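Local coordinates for protein N-acetylgalactosaminyltransferase 7 (Homo sapiens, PDB 6IWR) that belongs to the polypeptide N-acetylgalactosaminyltransferase family, whose members join a GT-A-type glycosyltransferase domain to a ricin-type beta-trefoil lectin domain, at residues 81-85 with 124-129; 93-97 with 276-280; 194-199 with 210-214. All coordinates share one frame; numbering follows the deposited sequence.

Contact 1: residues 81-85 with 124-129; sequences EPPGV and SLDRSV
The Glu-81 carboxylate overlaps Ser-128, its OE1 standing 3.3 Å from Ser-128 CA and 3.7 Å from Ser-128 CB. The partner segment is a compact bend, a type I beta turn from Ser-124 to Arg-127 with an ST turn built into its start: Asp-126 N donates to Ser-124 OG at 2.8 Å with an N-H...O angle of 153°. The ST turn fits the rotation of the serine, whose hydroxyl is anti to its own backbone N (chi1 171°), and the same hydroxyl meets Gly-84 CA at 3.7 Å. Gly-84 packs against the turn, its CA nearest to the CA of Arg-127 at 4.3 Å. Glu-81 reaches the other end of the bend with an extended chain, CG anti to the backbone N, which carries the carboxylate to Ser-128.

Between the two segments no direct polar bond is found. Gly-84 N and Asp-126 O approach to 3.5 Å, but the angle is too poor for a hydrogen bond. The link is instead supplied by a water, which accepts from Val-129 N at 2.8 Å and donates weakly to Glu-81 OE2, and by side chains from elsewhere. Glu-91 takes the backbone N-H groups of Gly-84, Val-85 and Ser-128, and Lys-172 of helix 160-173 reaches Pro-82 O and Asp-126 O. Glu-81 OE1 forms salt bridges with Arg-173, its strongest partner, and with Lys-172, which probably keep that carboxylate ionised. The contact thus joins two irregular loops at the surface and sets them against that helix. At the far end Val-85 CG2, beside its backbone N, rests 3.9 Å from Ser-124 CB.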
# COMPACT_ATOMS: atom_id res chain seq x y z
N GLU A 81 -2.94 40.81 6.51
CA GLU A 81 -3.51 40.53 5.21
C GLU A 81 -5.02 40.38 5.29
O GLU A 81 -5.51 39.54 6.05
CB GLU A 81 -2.90 39.28 4.59
CG GLU A 81 -3.34 39.05 3.15
CD GLU A 81 -2.71 37.80 2.53
OE1 GLU A 81 -3.48 36.90 2.10
OE2 GLU A 81 -1.46 37.72 2.51
N PRO A 82 -5.78 41.12 4.50
CA PRO A 82 -7.25 41.00 4.51
C PRO A 82 -7.68 39.60 4.10
O PRO A 82 -7.27 39.11 3.04
CB PRO A 82 -7.70 42.03 3.46
CG PRO A 82 -6.44 42.74 2.99
CD PRO A 82 -5.27 41.92 3.38
N PRO A 83 -8.55 38.94 4.88
CA PRO A 83 -8.96 37.58 4.51
C PRO A 83 -9.75 37.60 3.22
O PRO A 83 -10.23 38.64 2.78
CB PRO A 83 -9.83 37.14 5.69
CG PRO A 83 -10.40 38.40 6.20
CD PRO A 83 -9.34 39.45 6.01
N GLY A 84 -9.84 36.44 2.58
CA GLY A 84 -10.69 36.34 1.41
C GLY A 84 -12.16 36.25 1.79
O GLY A 84 -13.03 36.79 1.09
N VAL A 85 -12.45 35.57 2.91
CA VAL A 85 -13.78 35.52 3.49
C VAL A 85 -13.64 35.58 5.00
O VAL A 85 -13.00 34.72 5.60
CB VAL A 85 -14.53 34.24 3.04
CG1 VAL A 85 -15.95 34.18 3.62
CG2 VAL A 85 -14.56 34.17 1.52
N SER A 124 -11.58 30.19 0.05
CA SER A 124 -11.48 31.29 -0.91
C SER A 124 -10.24 31.13 -1.80
O SER A 124 -9.20 30.64 -1.37
CB SER A 124 -11.41 32.64 -0.18
OG SER A 124 -11.09 33.69 -1.08
N LEU A 125 -10.36 31.58 -3.05
CA LEU A 125 -9.17 31.70 -3.88
C LEU A 125 -8.22 32.78 -3.37
O LEU A 125 -7.02 32.74 -3.69
CB LEU A 125 -9.55 32.01 -5.32
CG LEU A 125 -10.46 30.96 -5.96
CD1 LEU A 125 -10.91 31.45 -7.34
CD2 LEU A 125 -9.75 29.63 -6.03
N ASP A 126 -8.72 33.74 -2.57
CA ASP A 126 -7.94 34.86 -2.05
C ASP A 126 -7.67 34.73 -0.55
O ASP A 126 -7.44 35.71 0.14
CB ASP A 126 -8.66 36.17 -2.33
CG ASP A 126 -8.88 36.39 -3.82
OD1 ASP A 126 -7.90 36.31 -4.60
OD2 ASP A 126 -10.05 36.63 -4.21
N ARG A 127 -7.68 33.51 -0.04
CA ARG A 127 -7.56 33.32 1.39
C ARG A 127 -6.22 33.83 1.88
O ARG A 127 -5.23 33.86 1.15
CB ARG A 127 -7.71 31.84 1.75
CG ARG A 127 -6.51 30.98 1.35
CD ARG A 127 -6.55 29.78 2.19
NE ARG A 127 -5.50 28.83 1.92
CZ ARG A 127 -5.45 27.63 2.50
NH1 ARG A 127 -4.46 26.79 2.21
NH2 ARG A 127 -6.40 27.27 3.35
N SER A 128 -6.20 34.23 3.15
CA SER A 128 -4.96 34.55 3.84
C SER A 128 -4.29 33.24 4.23
O SER A 128 -4.92 32.18 4.11
CB SER A 128 -5.24 35.41 5.05
OG SER A 128 -6.20 34.78 5.88
N VAL A 129 -3.06 33.29 4.72
CA VAL A 129 -2.30 32.07 4.99
C VAL A 129 -1.43 32.29 6.22
O VAL A 129 -1.13 33.42 6.59
CB VAL A 129 -1.50 31.66 3.73
CG1 VAL A 129 -0.09 31.32 4.09
CG2 VAL A 129 -2.19 30.51 3.03
O HOH W 1 -1.40 35.53 4.70

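Contact 2: residues 93-97 with 276-280; sequences AKPLV and NTYEI
Pro-95 lays its ring against Thr-277 and Glu-279, CB meeting Thr-277 CB at 4.0 Å and CD meeting Glu-279 CB at 3.9 Å. Two torsions shape this surface. Thr-277 holds OG1 between its backbone N and carbonyl carbon (chi1 47°), which places CG2 beside the N, 3.5 Å from Leu-96 O and 4.1 Å from Val-97 CG2, the valine and threonine side chains lying side by side and pointing the same way. Glu-279 also starts between N and carbonyl carbon, then bends at chi2 (-82°), its side chain crossing that of Pro-95 at about a right angle and bringing OE1 to 3.9 Å from Pro-95 CB.

The backbones meet in one direct hydrogen bond, Leu-96 N to Thr-277 O (3.0 Å, 159°), lying in the carbonyl plane on a lone pair. Pro-95 CA offers the same oxygen a weaker C-H...O contact at 3.5 Å. Pro-501 of the second subunit packs on Pro-95, Thr-277 and Glu-279, while His-573 of that subunit bonds Glu-279 OE2. The arrangement is a roughly antiparallel docking of an irregular N-terminal segment on the turn of the beta hairpin 264-274/280-281 in the glycosyltransferase domain.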
# COMPACT_ATOMS: atom_id res chain seq x y z
N ALA A 93 -5.39 29.74 6.83
CA ALA A 93 -4.95 28.37 6.74
C ALA A 93 -5.23 27.57 8.00
O ALA A 93 -4.46 26.70 8.34
CB ALA A 93 -3.49 28.30 6.38
N LYS A 94 -6.34 27.85 8.69
CA LYS A 94 -6.81 26.92 9.68
C LYS A 94 -7.19 25.65 8.96
O LYS A 94 -7.71 25.73 7.87
CB LYS A 94 -8.04 27.49 10.37
CG LYS A 94 -7.88 27.74 11.85
CD LYS A 94 -9.02 27.11 12.63
CE LYS A 94 -10.37 27.56 12.12
NZ LYS A 94 -11.45 27.36 13.12
N PRO A 95 -6.95 24.49 9.54
CA PRO A 95 -7.36 23.25 8.87
C PRO A 95 -8.88 23.20 8.74
O PRO A 95 -9.61 23.65 9.63
CB PRO A 95 -6.81 22.13 9.76
CG PRO A 95 -6.33 22.76 10.99
CD PRO A 95 -6.13 24.21 10.74
N LEU A 96 -9.34 22.68 7.62
CA LEU A 96 -10.75 22.59 7.28
C LEU A 96 -11.17 21.13 7.34
O LEU A 96 -10.95 20.37 6.38
CB LEU A 96 -10.98 23.16 5.89
CG LEU A 96 -12.36 23.76 5.60
CD1 LEU A 96 -12.62 23.70 4.10
CD2 LEU A 96 -13.46 23.08 6.38
N VAL A 97 -11.81 20.75 8.44
CA VAL A 97 -12.19 19.38 8.72
C VAL A 97 -13.68 19.25 8.38
O VAL A 97 -14.50 20.02 8.88
CB VAL A 97 -11.89 19.02 10.18
CG1 VAL A 97 -12.23 17.58 10.50
CG2 VAL A 97 -10.41 19.27 10.48
N ASN A 276 -5.76 17.36 2.18
CA ASN A 276 -7.07 17.09 2.72
C ASN A 276 -7.66 18.28 3.46
O ASN A 276 -8.79 18.69 3.17
CB ASN A 276 -6.95 15.86 3.62
CG ASN A 276 -8.24 15.49 4.24
OD1 ASN A 276 -9.30 15.53 3.59
ND2 ASN A 276 -8.19 15.15 5.51
N THR A 277 -6.91 18.89 4.38
CA THR A 277 -7.42 19.95 5.24
C THR A 277 -6.83 21.33 4.95
O THR A 277 -7.36 22.33 5.45
CB THR A 277 -7.15 19.58 6.70
OG1 THR A 277 -5.79 19.13 6.84
CG2 THR A 277 -8.12 18.46 7.13
N TYR A 278 -5.73 21.40 4.21
CA TYR A 278 -5.18 22.59 3.59
C TYR A 278 -4.45 23.50 4.55
O TYR A 278 -4.16 24.63 4.17
CB TYR A 278 -6.26 23.37 2.84
CG TYR A 278 -6.65 22.61 1.62
CD1 TYR A 278 -7.60 21.60 1.69
CD2 TYR A 278 -6.00 22.83 0.41
CE1 TYR A 278 -7.95 20.88 0.58
CE2 TYR A 278 -6.35 22.10 -0.71
CZ TYR A 278 -7.32 21.12 -0.60
OH TYR A 278 -7.66 20.39 -1.68
N GLU A 279 -4.13 23.05 5.75
CA GLU A 279 -3.24 23.81 6.61
C GLU A 279 -1.81 23.62 6.10
O GLU A 279 -1.50 22.62 5.46
CB GLU A 279 -3.36 23.38 8.07
CG GLU A 279 -2.52 22.18 8.47
CD GLU A 279 -3.17 20.85 8.10
OE1 GLU A 279 -4.07 20.85 7.22
OE2 GLU A 279 -2.80 19.80 8.68
N ILE A 280 -0.95 24.59 6.38
CA ILE A 280 0.37 24.64 5.77
C ILE A 280 1.45 24.41 6.82
O ILE A 280 1.57 25.17 7.78
CB ILE A 280 0.59 25.96 5.01
CG1 ILE A 280 -0.51 26.14 3.96
CG2 ILE A 280 1.96 25.95 4.34
CD1 ILE A 280 -0.34 27.39 3.15
O HOH W 2 -11.33 18.57 4.71

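Contact 3: residues 194-199 with 210-214; sequences LKEKLD and KVFRN
Within the beta-alpha-beta unit of strand 179-186, helix 197-201 and strand 209-213, Arg-213 on the last strand pairs with Asp-199 in the helix. Its NH1 donates to Asp-199 OD1 at 3.1 Å, and more weakly to OD2, so one nitrogen serves both carboxylate oxygens. The groups do not lie flat on each other: their planes are 61° apart. Asp-199 CG and OD1 lie at the guanidinium edge, close to its plane, whereas the donor meets OD1 on the syn side, 25° out of the carboxylate plane.

One guanidinium face is covered by Val-211 CG2, centred 3.8 Å above it, from two residues earlier on the same strand. Leu-194 O lies at the edge near the plane, and Leu-198 CG comes within 4.2 Å of Arg-213 NH2. Arg-213 bends at chi2; its strongest polar partner is Asp-186 of the adjacent parallel strand 179-186, which forms a salt bridge with NE. Asp-199 has a second duty: its OD2 accepts from Glu-196 N at 3.2 Å, the N-cap N-H bonded to the N3 side chain as in one half of a capping box. A charged pair thus ties the helix start to its following strand in a beta-alpha-beta crossover in the parallel part of the mixed sheet, as found in GT-A folds.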
# COMPACT_ATOMS: atom_id res chain seq x y z
N LEU A 194 -11.26 23.44 -17.83
CA LEU A 194 -9.98 24.02 -18.12
C LEU A 194 -9.89 24.72 -19.45
O LEU A 194 -8.89 25.29 -19.77
CB LEU A 194 -8.88 22.98 -18.01
CG LEU A 194 -8.65 22.48 -16.61
CD1 LEU A 194 -8.11 21.07 -16.60
CD2 LEU A 194 -7.71 23.40 -15.90
N LYS A 195 -10.94 24.65 -20.25
CA LYS A 195 -10.94 25.33 -21.53
C LYS A 195 -12.20 26.14 -21.74
O LYS A 195 -13.28 25.67 -21.48
CB LYS A 195 -10.80 24.30 -22.63
CG LYS A 195 -11.95 23.32 -22.67
CD LYS A 195 -11.45 21.89 -22.62
CE LYS A 195 -11.80 21.14 -23.88
NZ LYS A 195 -11.07 19.86 -23.97
N GLU A 196 -12.06 27.34 -22.27
CA GLU A 196 -13.19 28.23 -22.50
C GLU A 196 -13.68 28.85 -21.23
O GLU A 196 -13.68 30.05 -21.11
CB GLU A 196 -14.35 27.49 -23.16
CG GLU A 196 -14.27 27.42 -24.67
CD GLU A 196 -14.18 25.99 -25.15
OE1 GLU A 196 -14.52 25.09 -24.38
OE2 GLU A 196 -13.76 25.76 -26.30
N LYS A 197 -14.05 28.04 -20.26
CA LYS A 197 -14.39 28.57 -18.96
C LYS A 197 -13.14 29.23 -18.45
O LYS A 197 -13.19 30.30 -17.89
CB LYS A 197 -14.85 27.46 -18.03
CG LYS A 197 -14.75 27.81 -16.56
CD LYS A 197 -15.07 26.62 -15.70
CE LYS A 197 -15.13 26.98 -14.23
NZ LYS A 197 -15.98 28.15 -13.94
N LEU A 198 -12.01 28.59 -18.69
CA LEU A 198 -10.72 29.15 -18.34
C LEU A 198 -10.33 30.37 -19.16
O LEU A 198 -9.92 31.37 -18.61
CB LEU A 198 -9.65 28.07 -18.48
CG LEU A 198 -8.19 28.32 -18.12
CD1 LEU A 198 -8.04 29.62 -17.39
CD2 LEU A 198 -7.68 27.19 -17.25
N ASP A 199 -10.52 30.30 -20.47
CA ASP A 199 -10.24 31.45 -21.33
C ASP A 199 -11.05 32.66 -20.91
O ASP A 199 -10.52 33.77 -20.83
CB ASP A 199 -10.53 31.10 -22.78
CG ASP A 199 -9.52 30.20 -23.35
OD1 ASP A 199 -8.33 30.58 -23.35
OD2 ASP A 199 -9.90 29.10 -23.78
N LYS A 210 -2.15 34.62 -19.03
CA LYS A 210 -2.39 34.10 -20.36
C LYS A 210 -2.16 32.60 -20.31
O LYS A 210 -1.45 32.09 -19.44
CB LYS A 210 -1.50 34.81 -21.41
CG LYS A 210 -0.05 35.09 -20.95
CD LYS A 210 0.73 36.05 -21.86
CE LYS A 210 0.28 37.53 -21.70
NZ LYS A 210 1.23 38.37 -20.92
N VAL A 211 -2.83 31.88 -21.21
CA VAL A 211 -2.72 30.44 -21.30
C VAL A 211 -2.30 30.09 -22.71
O VAL A 211 -2.76 30.71 -23.67
CB VAL A 211 -4.03 29.72 -20.94
CG1 VAL A 211 -5.14 30.11 -21.90
CG2 VAL A 211 -3.82 28.22 -20.92
N PHE A 212 -1.42 29.11 -22.84
CA PHE A 212 -1.05 28.56 -24.14
C PHE A 212 -1.27 27.07 -24.07
O PHE A 212 -0.84 26.42 -23.11
CB PHE A 212 0.40 28.88 -24.52
CG PHE A 212 0.68 30.36 -24.64
CD1 PHE A 212 -0.01 31.14 -25.54
CD2 PHE A 212 1.67 30.96 -23.87
CE1 PHE A 212 0.25 32.49 -25.66
CE2 PHE A 212 1.94 32.32 -23.98
CZ PHE A 212 1.23 33.09 -24.88
N ARG A 213 -1.96 26.53 -25.08
CA ARG A 213 -2.25 25.11 -25.19
C ARG A 213 -1.17 24.39 -25.98
O ARG A 213 -0.65 24.90 -26.97
CB ARG A 213 -3.58 24.90 -25.89
CG ARG A 213 -4.73 24.71 -24.97
CD ARG A 213 -5.06 25.99 -24.24
NE ARG A 213 -5.96 25.71 -23.12
CZ ARG A 213 -6.90 26.54 -22.71
NH1 ARG A 213 -7.07 27.70 -23.34
NH2 ARG A 213 -7.69 26.21 -21.71
N ASN A 214 -0.85 23.18 -25.53
CA ASN A 214 0.04 22.27 -26.24
C ASN A 214 -0.78 21.35 -27.12
O ASN A 214 -1.86 20.91 -26.73
CB ASN A 214 0.87 21.45 -25.25
CG ASN A 214 1.95 22.25 -24.60
OD1 ASN A 214 2.31 23.32 -25.08
ND2 ASN A 214 2.50 21.75 -23.51

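In the fold
Contacts 1 and 2 are neighbours, 13 Å between centres, and alternate along the chain: 81-85 and 93-97, from one long loop, pack on 124-129 and 276-280 respectively. They meet directly: Arg-127 NH1 probably bonds Tyr-278 O, and Val-129 packs on Ile-280. Contact 1 is a surface meeting of loops, bridged by water and by outside charges. Contact 2 is partly buried, has one direct backbone hydrogen bond and side-chain packing, and alone meets the second subunit. Contact 3, also partly buried, holds regular elements through a salt bridge; it is nested in the chain loop closed by contact 2, yet about 15 Å away between nearest atoms. All three lie away from the chain's centre.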